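Probable mannosyltransferase KTR4 (Saccharomyces cerevisiae, PDB 5A07) belongs to a family of glycosyltransferases with the GT-A type of fold, and in this structure holds guanosine-5'-diphosphate and a manganese ion. Local coordinates at residues P177-R182 against Y340-G345; D278-H283 against L362-D367; E270-S275 against D354-S359; G135-F140 against S223-V228. All blocks are in the same frame, centred on the assembly; numbering follows the deposited sequence.

How the contacts relate
From the N terminus, contact 4 opens first, at 135-140, and closes at 223-228, bringing together two strands that flank strand 105-110 in the large mixed sheet. Contact 1 opens inside that loop, at 177-182, and closes far beyond it at 340-345, so it crosses contact 4. Contacts 3 and 2 begin on helix 272-282 and end on helix 354-365; they cross each other and contact 1, and both follow contact 4 in series. None is nested. Contacts 2 and 3, centres 12 Å apart, join the same helix pair, and helix 332-344 of contact 1 packs against both. Contact 4 stands apart, with its nearest atoms about 7 Å from contact 3.

Contact 1 (P177-R182 against Y340-G345); sequences PDSIDR and YLEEKG
The flat carboxylate of Glu-342 meets the puckered ring of Pro-177: OE2 of Glu-342 lies 3.5 Å from Pro-177 CG, and the two side chains run past each other in opposite directions. The contact joins a type I beta turn, Pro-177 to Ile-180, to the C-terminal end of helix 332-344 on the surface of this GT-A type protein. Glu-342 reaches the turn because its CG stands anti to the backbone N and the chain then bends at the next bond (chi2 66°). At its other oxygen, OE1, the same carboxylate forms a salt bridge with Arg-210 of helix 203-214, whose side chain also touches Pro-177. That pairing probably helps fix the carboxylate beside the proline.

A second, apolar touch lies at the helix end. Gly-345 leaves the helical conformation with positive phi (78°), while its N still bonds to Leu-341 O at 3.2 Å. Ile-180 places the end of its longer branch here, CD1 lying 3.8 Å from Gly-345 CA. Tyr-348 and Tyr-349 of the next helix, 346-349, also touch the Ile-180 side chain. One residue further on, Asp-181 occupies the N-cap position of helix 182-194.

Between the proline and isoleucine contacts the link is through solvent. A single water lies 2.7 Å from Ser-179 OG and donates to the backbone O of Glu-342 at 2.8 Å.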
# COMPACT_ATOMS: atom_id res chain seq x y z
N PRO B 177 8.21 13.50 -17.87
CA PRO B 177 7.48 14.31 -18.86
C PRO B 177 8.22 15.65 -19.16
O PRO B 177 9.15 16.04 -18.41
CB PRO B 177 6.16 14.60 -18.17
CG PRO B 177 6.51 14.65 -16.72
CD PRO B 177 7.64 13.67 -16.50
N ASP B 178 7.80 16.32 -20.23
CA ASP B 178 8.42 17.63 -20.63
C ASP B 178 8.15 18.75 -19.63
O ASP B 178 8.93 19.69 -19.51
CB ASP B 178 7.89 18.10 -21.98
CG ASP B 178 8.30 17.18 -23.12
OD1 ASP B 178 9.43 16.62 -23.07
OD2 ASP B 178 7.46 17.03 -24.05
N SER B 179 7.05 18.64 -18.89
CA SER B 179 6.74 19.60 -17.84
C SER B 179 7.86 19.77 -16.83
O SER B 179 7.90 20.77 -16.14
CB SER B 179 5.44 19.19 -17.16
OG SER B 179 5.55 17.87 -16.56
N ILE B 180 8.79 18.83 -16.73
CA ILE B 180 9.83 18.91 -15.70
C ILE B 180 11.08 19.57 -16.26
O ILE B 180 11.51 19.19 -17.31
CB ILE B 180 10.22 17.48 -15.18
CG1 ILE B 180 9.05 16.81 -14.45
CG2 ILE B 180 11.46 17.50 -14.28
CD1 ILE B 180 8.58 17.56 -13.20
N ASP B 181 11.70 20.47 -15.49
CA ASP B 181 12.99 21.00 -15.82
C ASP B 181 14.07 20.08 -15.30
O ASP B 181 14.40 20.04 -14.07
CB ASP B 181 13.19 22.42 -15.23
CG ASP B 181 14.68 22.92 -15.24
OD1 ASP B 181 15.61 22.32 -15.80
OD2 ASP B 181 14.93 23.94 -14.62
N ARG B 182 14.68 19.37 -16.23
CA ARG B 182 15.70 18.42 -15.87
C ARG B 182 16.86 18.99 -15.07
O ARG B 182 17.44 18.31 -14.16
CB ARG B 182 16.15 17.70 -17.11
CG ARG B 182 17.15 16.60 -16.84
CD ARG B 182 17.38 15.85 -18.12
NE ARG B 182 16.30 14.91 -18.45
CZ ARG B 182 16.15 13.72 -17.86
NH1 ARG B 182 16.95 13.36 -16.86
NH2 ARG B 182 15.21 12.93 -18.25
N TYR B 340 -3.37 16.82 -10.35
CA TYR B 340 -2.86 17.90 -9.53
C TYR B 340 -1.43 17.65 -9.11
O TYR B 340 -0.53 18.52 -9.23
CB TYR B 340 -3.78 18.08 -8.29
CG TYR B 340 -3.53 19.36 -7.52
CD1 TYR B 340 -4.21 20.54 -7.82
CD2 TYR B 340 -2.62 19.38 -6.48
CE1 TYR B 340 -3.99 21.69 -7.09
CE2 TYR B 340 -2.37 20.55 -5.77
CZ TYR B 340 -3.06 21.70 -6.08
OH TYR B 340 -2.83 22.84 -5.38
N LEU B 341 -1.17 16.42 -8.65
CA LEU B 341 0.21 16.15 -8.26
C LEU B 341 1.16 16.18 -9.48
O LEU B 341 2.34 16.51 -9.33
CB LEU B 341 0.31 14.77 -7.54
CG LEU B 341 -0.54 14.64 -6.25
CD1 LEU B 341 -0.39 13.23 -5.65
CD2 LEU B 341 -0.16 15.69 -5.23
N GLU B 342 0.69 15.70 -10.61
CA GLU B 342 1.50 15.70 -11.87
C GLU B 342 1.94 17.15 -12.16
O GLU B 342 3.12 17.40 -12.33
CB GLU B 342 0.68 15.13 -13.02
CG GLU B 342 1.35 15.16 -14.41
CD GLU B 342 2.60 14.28 -14.54
OE1 GLU B 342 3.05 13.62 -13.56
OE2 GLU B 342 3.16 14.18 -15.65
N GLU B 343 1.00 18.09 -12.05
CA GLU B 343 1.27 19.53 -12.27
C GLU B 343 2.25 20.11 -11.31
O GLU B 343 3.09 20.86 -11.71
CB GLU B 343 -0.01 20.35 -12.24
CG GLU B 343 -0.79 20.25 -13.54
CD GLU B 343 -2.30 20.50 -13.42
OE1 GLU B 343 -2.78 21.08 -12.40
OE2 GLU B 343 -3.03 20.11 -14.38
N LYS B 344 2.24 19.70 -10.05
CA LYS B 344 3.25 20.15 -9.10
C LYS B 344 4.63 19.66 -9.35
O LYS B 344 5.56 20.28 -8.89
CB LYS B 344 2.94 19.67 -7.65
CG LYS B 344 1.57 20.04 -7.09
CD LYS B 344 1.29 21.54 -7.09
CE LYS B 344 2.27 22.29 -6.26
NZ LYS B 344 1.58 23.54 -5.81
N GLY B 345 4.78 18.50 -9.99
CA GLY B 345 6.08 17.98 -10.31
C GLY B 345 6.80 17.32 -9.19
O GLY B 345 8.01 16.99 -9.32
O HOH W 1 5.38 17.40 -13.94

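Contact 2 (D278-H283 against L362-D367); sequences DFVEEH and LALFAD
Aromatic packing leads this contact: Phe-279 CE2 and Phe-365 CZ approach to 3.6 Å. CZ of Phe-365 comes in at the edge of the Phe-279 ring, near its plane, and the neighbouring Phe-279 CD2 is 4.0 Å from that same CZ. The two side chains cross obliquely. Phe-279 stretches toward the partner helix with CG anti to its backbone N (chi1 173°). One face of its ring carries His-283 CD2, 3.5 Å above the plane and displaced toward the rim; the imidazole in turn has Phe-279 O at its edge, in plane. Phe-365 has the CB of its chain neighbour Leu-364 on one face.

The aliphatic part centres on a single methyl. Val-280 CG2 touches Leu-364 CD1 at 4.1 Å and lies at the edge of the Phe-365 ring, 4.2 Å from CE1. With CG1 of the valine anti to the backbone N, CG2 is the branch that faces both partners. All four touching residues are buried, and every touch between them is apolar.

These side chains join the C-terminal parts of helices 272-282 and 354-365. Helix 332-344 adds Tyr-337 and Tyr-340 against the Phe-279 ring and touches Phe-365 through Pro-333, while Met-50 and Leu-53 of helix 43-53 pack on Val-280 and Leu-364, and helix 293-297 also packs against Leu-364.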
# COMPACT_ATOMS: atom_id res chain seq x y z
N ASP B 278 -4.02 22.05 -0.37
CA ASP B 278 -4.47 23.02 -1.39
C ASP B 278 -5.46 22.33 -2.29
O ASP B 278 -6.52 22.86 -2.55
CB ASP B 278 -3.31 23.57 -2.24
CG ASP B 278 -2.39 24.51 -1.48
OD1 ASP B 278 -2.82 25.06 -0.46
OD2 ASP B 278 -1.22 24.65 -1.86
N PHE B 279 -5.18 21.09 -2.73
CA PHE B 279 -6.15 20.43 -3.59
C PHE B 279 -7.49 20.22 -2.90
O PHE B 279 -8.55 20.40 -3.50
CB PHE B 279 -5.57 19.06 -4.07
CG PHE B 279 -6.54 18.22 -4.82
CD1 PHE B 279 -6.72 18.39 -6.18
CD2 PHE B 279 -7.20 17.20 -4.21
CE1 PHE B 279 -7.63 17.60 -6.89
CE2 PHE B 279 -8.10 16.40 -4.89
CZ PHE B 279 -8.28 16.58 -6.24
N VAL B 280 -7.43 19.79 -1.65
CA VAL B 280 -8.67 19.53 -0.88
C VAL B 280 -9.49 20.82 -0.65
O VAL B 280 -10.70 20.77 -0.74
CB VAL B 280 -8.33 18.85 0.47
CG1 VAL B 280 -9.45 18.96 1.45
CG2 VAL B 280 -7.96 17.38 0.25
N GLU B 281 -8.83 21.94 -0.34
CA GLU B 281 -9.54 23.25 -0.23
C GLU B 281 -10.28 23.55 -1.53
O GLU B 281 -11.40 23.96 -1.47
CB GLU B 281 -8.57 24.39 0.20
CG GLU B 281 -8.34 24.42 1.72
CD GLU B 281 -6.88 24.64 2.19
OE1 GLU B 281 -6.07 25.31 1.46
OE2 GLU B 281 -6.53 24.13 3.31
N GLU B 282 -9.68 23.29 -2.70
CA GLU B 282 -10.38 23.48 -3.99
C GLU B 282 -11.45 22.45 -4.31
O GLU B 282 -12.29 22.70 -5.12
CB GLU B 282 -9.38 23.51 -5.17
CG GLU B 282 -8.36 24.65 -5.10
CD GLU B 282 -7.18 24.45 -6.08
OE1 GLU B 282 -7.40 23.97 -7.21
OE2 GLU B 282 -6.01 24.75 -5.73
N HIS B 283 -11.42 21.27 -3.69
CA HIS B 283 -12.43 20.25 -3.98
C HIS B 283 -12.96 19.56 -2.74
O HIS B 283 -12.83 18.32 -2.61
CB HIS B 283 -11.83 19.16 -4.86
CG HIS B 283 -11.28 19.67 -6.13
ND1 HIS B 283 -12.05 19.79 -7.27
CD2 HIS B 283 -10.05 20.12 -6.45
CE1 HIS B 283 -11.32 20.30 -8.24
NE2 HIS B 283 -10.11 20.50 -7.77
N LEU B 362 -6.65 7.44 -0.35
CA LEU B 362 -7.55 6.52 0.34
C LEU B 362 -8.10 7.15 1.66
O LEU B 362 -9.23 7.00 2.00
CB LEU B 362 -6.80 5.22 0.63
CG LEU B 362 -6.60 4.30 -0.55
CD1 LEU B 362 -5.51 3.28 -0.16
CD2 LEU B 362 -7.89 3.58 -0.91
N ALA B 363 -7.25 7.80 2.41
CA ALA B 363 -7.65 8.31 3.72
C ALA B 363 -8.62 9.53 3.57
O ALA B 363 -9.51 9.72 4.40
CB ALA B 363 -6.42 8.72 4.49
N LEU B 364 -8.42 10.34 2.53
CA LEU B 364 -9.20 11.57 2.35
C LEU B 364 -10.47 11.32 1.58
O LEU B 364 -11.52 11.94 1.90
CB LEU B 364 -8.37 12.63 1.63
CG LEU B 364 -7.23 13.12 2.50
CD1 LEU B 364 -6.27 13.91 1.65
CD2 LEU B 364 -7.70 13.95 3.66
N PHE B 365 -10.47 10.40 0.61
CA PHE B 365 -11.55 10.32 -0.37
C PHE B 365 -12.38 9.10 -0.27
O PHE B 365 -13.23 8.91 -1.11
CB PHE B 365 -11.03 10.47 -1.83
CG PHE B 365 -10.08 11.65 -2.03
CD1 PHE B 365 -10.35 12.87 -1.44
CD2 PHE B 365 -8.98 11.53 -2.82
CE1 PHE B 365 -9.49 13.96 -1.59
CE2 PHE B 365 -8.09 12.58 -2.97
CZ PHE B 365 -8.34 13.81 -2.35
N ALA B 366 -12.16 8.28 0.77
CA ALA B 366 -12.89 7.03 0.95
C ALA B 366 -13.19 6.84 2.42
O ALA B 366 -12.51 7.38 3.29
CB ALA B 366 -12.10 5.83 0.47
N ASP B 367 -14.21 6.04 2.66
CA ASP B 367 -14.63 5.67 3.97
C ASP B 367 -13.62 4.68 4.54
O ASP B 367 -13.40 3.62 3.97
CB ASP B 367 -15.98 4.93 3.88
CG ASP B 367 -16.56 4.61 5.24
OD1 ASP B 367 -15.85 4.26 6.23
OD2 ASP B 367 -17.80 4.68 5.39

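Contact 3 (E270-S275 against D354-S359); sequences ETLWTS and DAPVRS
Leu-272 places one methyl, CD2, against two residues of the facing helix: it is 4.0 Å from Pro-356 CB and 4.1 Å from Val-357 CG2. The leucine crosses both side chains at about a right angle, so its end bears on them rather than running alongside. Its CG is anti to the backbone N (chi1 172°), which extends the side chain toward the partner helix. Val-357 offers the branch that lies anti to its own carbonyl carbon. All three residues are buried.

Behind this first shell lie the starts of the two helices, which probably help to position the three side chains. Thr-271 is at the N-cap position of helix 272-282; its backbone O accepts from Ser-275 N at 3.1 Å, while its OG1 bonds to Glu-350. Pro-356 sits in the first turn of helix 354-365, where its missing N-H costs no helical bond. One turn on, Ser-359 OG donates to Ala-355 O at 2.7 Å from well above the carbonyl plane, and Ser-359 N bonds to the same oxygen. Salt bridges hold the flanking residues: Asp-354 to Arg-230, Arg-358 to Glu-322. The Pro-356 side chain is about 10 Å from the bound guanosine-5'-diphosphate, and Met-208, which lines that ligand's pocket, touches Asp-354.

Helix 203-214, which carries Met-208, also meets Val-357 through Ser-213, and helix 332-344 packs on the pair through Leu-341, which touches both Leu-272 and Val-357.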
# COMPACT_ATOMS: atom_id res chain seq x y z
N GLU B 270 8.55 16.57 1.27
CA GLU B 270 8.48 17.89 1.92
C GLU B 270 7.19 18.64 1.67
O GLU B 270 6.58 19.16 2.64
CB GLU B 270 9.68 18.76 1.50
CG GLU B 270 9.66 20.11 2.18
CD GLU B 270 10.95 20.90 1.98
OE1 GLU B 270 11.61 20.66 0.96
OE2 GLU B 270 11.29 21.73 2.85
N THR B 271 6.73 18.73 0.44
CA THR B 271 5.51 19.46 0.12
C THR B 271 4.31 18.64 -0.32
O THR B 271 3.34 19.19 -0.78
CB THR B 271 5.73 20.56 -0.96
OG1 THR B 271 6.06 19.97 -2.25
CG2 THR B 271 6.83 21.55 -0.50
N LEU B 272 4.30 17.34 -0.12
CA LEU B 272 3.17 16.56 -0.58
C LEU B 272 1.85 16.86 0.21
O LEU B 272 0.79 17.04 -0.36
CB LEU B 272 3.51 15.06 -0.55
CG LEU B 272 2.34 14.11 -0.84
CD1 LEU B 272 1.76 14.31 -2.22
CD2 LEU B 272 2.92 12.68 -0.69
N TRP B 273 1.96 16.93 1.50
CA TRP B 273 0.79 17.27 2.35
C TRP B 273 0.27 18.69 2.05
O TRP B 273 -0.90 18.90 1.87
CB TRP B 273 1.20 17.20 3.85
CG TRP B 273 0.09 17.57 4.78
CD1 TRP B 273 -0.04 18.75 5.47
CD2 TRP B 273 -1.11 16.82 5.03
NE1 TRP B 273 -1.24 18.76 6.14
CE2 TRP B 273 -1.90 17.57 5.92
CE3 TRP B 273 -1.56 15.56 4.62
CZ2 TRP B 273 -3.14 17.13 6.37
CZ3 TRP B 273 -2.79 15.10 5.07
CH2 TRP B 273 -3.56 15.87 5.97
N THR B 274 1.16 19.67 2.03
CA THR B 274 0.69 21.09 1.82
C THR B 274 0.04 21.21 0.48
O THR B 274 -1.02 21.81 0.36
CB THR B 274 1.83 22.11 2.04
OG1 THR B 274 2.98 21.75 1.28
CG2 THR B 274 2.30 22.04 3.48
N SER B 275 0.59 20.55 -0.54
CA SER B 275 -0.09 20.55 -1.84
C SER B 275 -1.41 19.82 -1.82
O SER B 275 -2.38 20.21 -2.47
CB SER B 275 0.79 19.93 -2.95
OG SER B 275 2.03 20.57 -3.00
N ASP B 354 4.78 6.16 -4.34
CA ASP B 354 3.41 5.73 -4.59
C ASP B 354 2.63 5.45 -3.28
O ASP B 354 1.44 5.64 -3.22
CB ASP B 354 3.32 4.58 -5.55
CG ASP B 354 4.01 3.31 -5.04
OD1 ASP B 354 5.23 3.20 -5.11
OD2 ASP B 354 3.28 2.43 -4.58
N ALA B 355 3.34 4.98 -2.26
CA ALA B 355 2.72 4.61 -0.99
C ALA B 355 2.05 5.81 -0.26
O ALA B 355 0.84 5.78 -0.04
CB ALA B 355 3.70 3.88 -0.13
N PRO B 356 2.77 6.91 -0.01
CA PRO B 356 2.05 8.06 0.59
C PRO B 356 0.98 8.66 -0.27
O PRO B 356 -0.06 9.10 0.22
CB PRO B 356 3.19 9.06 0.94
CG PRO B 356 4.35 8.64 0.06
CD PRO B 356 4.22 7.15 -0.10
N VAL B 357 1.20 8.71 -1.57
CA VAL B 357 0.22 9.23 -2.49
C VAL B 357 -1.04 8.42 -2.52
O VAL B 357 -2.16 8.95 -2.41
CB VAL B 357 0.82 9.35 -3.91
CG1 VAL B 357 -0.24 9.65 -4.98
CG2 VAL B 357 1.92 10.40 -3.90
N ARG B 358 -0.91 7.11 -2.70
CA ARG B 358 -2.10 6.22 -2.64
C ARG B 358 -2.82 6.36 -1.30
O ARG B 358 -4.07 6.39 -1.24
CB ARG B 358 -1.64 4.74 -2.83
CG ARG B 358 -2.75 3.72 -2.75
CD ARG B 358 -3.15 3.25 -4.11
NE ARG B 358 -2.12 2.40 -4.70
CZ ARG B 358 -1.45 2.68 -5.82
NH1 ARG B 358 -1.72 3.80 -6.52
NH2 ARG B 358 -0.56 1.81 -6.27
N SER B 359 -2.03 6.43 -0.23
CA SER B 359 -2.55 6.41 1.16
C SER B 359 -3.30 7.72 1.49
O SER B 359 -4.36 7.67 2.10
CB SER B 359 -1.42 6.21 2.17
OG SER B 359 -0.79 4.96 1.97

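Contact 4 (G135-F140 against S223-V228); sequences GYPYTF and SKYKYV
Tyr-225 reaches across to Pro-137 and Thr-139, its hydroxyl OH lying 3.7 Å from Pro-137 CG. Its conformation explains the reach: CG is anti to the carbonyl carbon (chi1 -63°), which sends the phenol from the loop before strand 227-230 toward the other segment. The ring has Lys-224 CG over the centre of one face, 3.9 Å above the plane. Lys-224 NZ goes on to a salt bridge with Glu-165, which probably helps keep its aliphatic part over the ring. Pro-137 also touches the phenol carbon Tyr-225 CE1 from CG at 4.2 Å, and slides past it in the opposite direction.

Thr-139 turns its hydroxyl, rather than its methyl, to this side. At chi1 -60° OG1 lies beside the backbone N and anti to the carbonyl carbon, 3.9 Å from Tyr-225 CE2. The direct polar partner of this OG1 is Thr-106 OG1. A water completes the connection: it is 2.7 Å from Thr-139 OG1 and 2.5 Å from Tyr-225 OH, and lies at the edge of the phenol ring, in its plane.

Strand 105-110 runs between the two segments, pairing in parallel with both 138-142 and 227-230, and Tyr-225 touches its Thr-106. The phenol thus packs across one end of a central parallel strand. Adjacent parallel strands of this kind belong to the Rossmann-like nucleotide-binding half of GT-A proteins; here strand 138-142 ends at Asn-142, which with the following Asp-143 lines the guanosine-5'-diphosphate pocket, and strand 227-230 is followed by Glu-232 of the manganese site.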
# COMPACT_ATOMS: atom_id res chain seq x y z
N GLY B 135 -6.15 -19.84 -8.82
CA GLY B 135 -5.73 -19.74 -10.22
C GLY B 135 -5.93 -18.44 -10.91
O GLY B 135 -6.14 -18.41 -12.10
N TYR B 136 -5.85 -17.33 -10.18
CA TYR B 136 -5.90 -16.01 -10.80
C TYR B 136 -4.69 -15.86 -11.71
O TYR B 136 -3.56 -16.33 -11.43
CB TYR B 136 -5.98 -14.88 -9.73
CG TYR B 136 -7.44 -14.80 -9.20
CD1 TYR B 136 -8.41 -14.14 -9.94
CD2 TYR B 136 -7.84 -15.43 -8.03
CE1 TYR B 136 -9.75 -14.12 -9.54
CE2 TYR B 136 -9.17 -15.42 -7.63
CZ TYR B 136 -10.12 -14.79 -8.41
OH TYR B 136 -11.41 -14.75 -8.02
N PRO B 137 -4.86 -15.13 -12.78
CA PRO B 137 -3.78 -14.89 -13.72
C PRO B 137 -2.75 -13.88 -13.27
O PRO B 137 -2.97 -13.13 -12.31
CB PRO B 137 -4.50 -14.25 -14.92
CG PRO B 137 -5.73 -13.64 -14.35
CD PRO B 137 -6.11 -14.47 -13.15
N TYR B 138 -1.58 -13.96 -13.88
CA TYR B 138 -0.52 -12.99 -13.66
C TYR B 138 -0.37 -12.04 -14.80
O TYR B 138 -0.31 -12.45 -15.98
CB TYR B 138 0.82 -13.68 -13.46
CG TYR B 138 0.90 -14.52 -12.20
CD1 TYR B 138 0.37 -15.82 -12.21
CD2 TYR B 138 1.52 -14.07 -11.05
CE1 TYR B 138 0.43 -16.63 -11.06
CE2 TYR B 138 1.56 -14.87 -9.90
CZ TYR B 138 1.02 -16.13 -9.91
OH TYR B 138 1.04 -16.94 -8.79
N THR B 139 -0.18 -10.78 -14.45
CA THR B 139 0.14 -9.76 -15.40
C THR B 139 1.48 -9.18 -15.04
O THR B 139 1.69 -8.74 -13.87
CB THR B 139 -0.90 -8.64 -15.40
OG1 THR B 139 -2.20 -9.15 -15.74
CG2 THR B 139 -0.57 -7.57 -16.45
N PHE B 140 2.40 -9.15 -16.01
CA PHE B 140 3.68 -8.54 -15.81
C PHE B 140 3.86 -7.30 -16.71
O PHE B 140 3.57 -7.38 -17.92
CB PHE B 140 4.80 -9.51 -16.16
CG PHE B 140 4.79 -10.74 -15.33
CD1 PHE B 140 4.00 -11.82 -15.67
CD2 PHE B 140 5.52 -10.79 -14.17
CE1 PHE B 140 3.97 -12.95 -14.92
CE2 PHE B 140 5.48 -11.94 -13.40
CZ PHE B 140 4.74 -13.00 -13.76
N SER B 223 -7.16 -3.15 -18.44
CA SER B 223 -8.49 -2.50 -18.68
C SER B 223 -9.56 -3.52 -18.34
O SER B 223 -10.62 -3.17 -17.95
CB SER B 223 -8.62 -2.00 -20.15
OG SER B 223 -8.83 -3.15 -21.01
N LYS B 224 -9.30 -4.82 -18.51
CA LYS B 224 -10.33 -5.81 -18.23
C LYS B 224 -10.46 -6.24 -16.75
O LYS B 224 -11.22 -7.16 -16.44
CB LYS B 224 -10.04 -7.05 -19.10
CG LYS B 224 -8.67 -7.74 -18.91
CD LYS B 224 -8.47 -8.94 -19.86
CE LYS B 224 -7.07 -9.50 -19.79
NZ LYS B 224 -5.98 -8.60 -20.27
N TYR B 225 -9.65 -5.70 -15.86
CA TYR B 225 -9.71 -6.16 -14.44
C TYR B 225 -10.29 -5.06 -13.53
O TYR B 225 -9.99 -3.89 -13.73
CB TYR B 225 -8.33 -6.55 -13.96
CG TYR B 225 -7.69 -7.70 -14.67
CD1 TYR B 225 -8.23 -8.94 -14.63
CD2 TYR B 225 -6.60 -7.50 -15.47
CE1 TYR B 225 -7.64 -10.01 -15.27
CE2 TYR B 225 -6.00 -8.54 -16.13
CZ TYR B 225 -6.51 -9.79 -16.02
OH TYR B 225 -5.89 -10.81 -16.71
N LYS B 226 -10.97 -5.52 -12.48
CA LYS B 226 -11.42 -4.67 -11.39
C LYS B 226 -10.42 -4.66 -10.20
O LYS B 226 -10.29 -3.64 -9.49
CB LYS B 226 -12.80 -5.17 -10.90
CG LYS B 226 -13.38 -4.37 -9.74
CD LYS B 226 -14.80 -4.78 -9.45
CE LYS B 226 -15.37 -4.16 -8.19
NZ LYS B 226 -15.29 -2.70 -8.13
N TYR B 227 -9.70 -5.79 -10.00
CA TYR B 227 -8.82 -5.94 -8.81
C TYR B 227 -7.43 -6.29 -9.23
O TYR B 227 -7.28 -7.08 -10.20
CB TYR B 227 -9.32 -7.05 -7.95
CG TYR B 227 -10.62 -6.79 -7.28
CD1 TYR B 227 -10.71 -5.93 -6.18
CD2 TYR B 227 -11.79 -7.34 -7.76
CE1 TYR B 227 -11.90 -5.67 -5.57
CE2 TYR B 227 -12.99 -7.08 -7.13
CZ TYR B 227 -13.05 -6.26 -6.02
OH TYR B 227 -14.29 -5.97 -5.39
N VAL B 228 -6.45 -5.82 -8.46
CA VAL B 228 -5.08 -6.26 -8.63
C VAL B 228 -4.59 -6.67 -7.26
O VAL B 228 -4.97 -6.06 -6.24
CB VAL B 228 -4.09 -5.24 -9.26
CG1 VAL B 228 -4.51 -4.78 -10.69
CG2 VAL B 228 -3.93 -4.08 -8.39
O HOH W 2 -3.57 -10.64 -17.54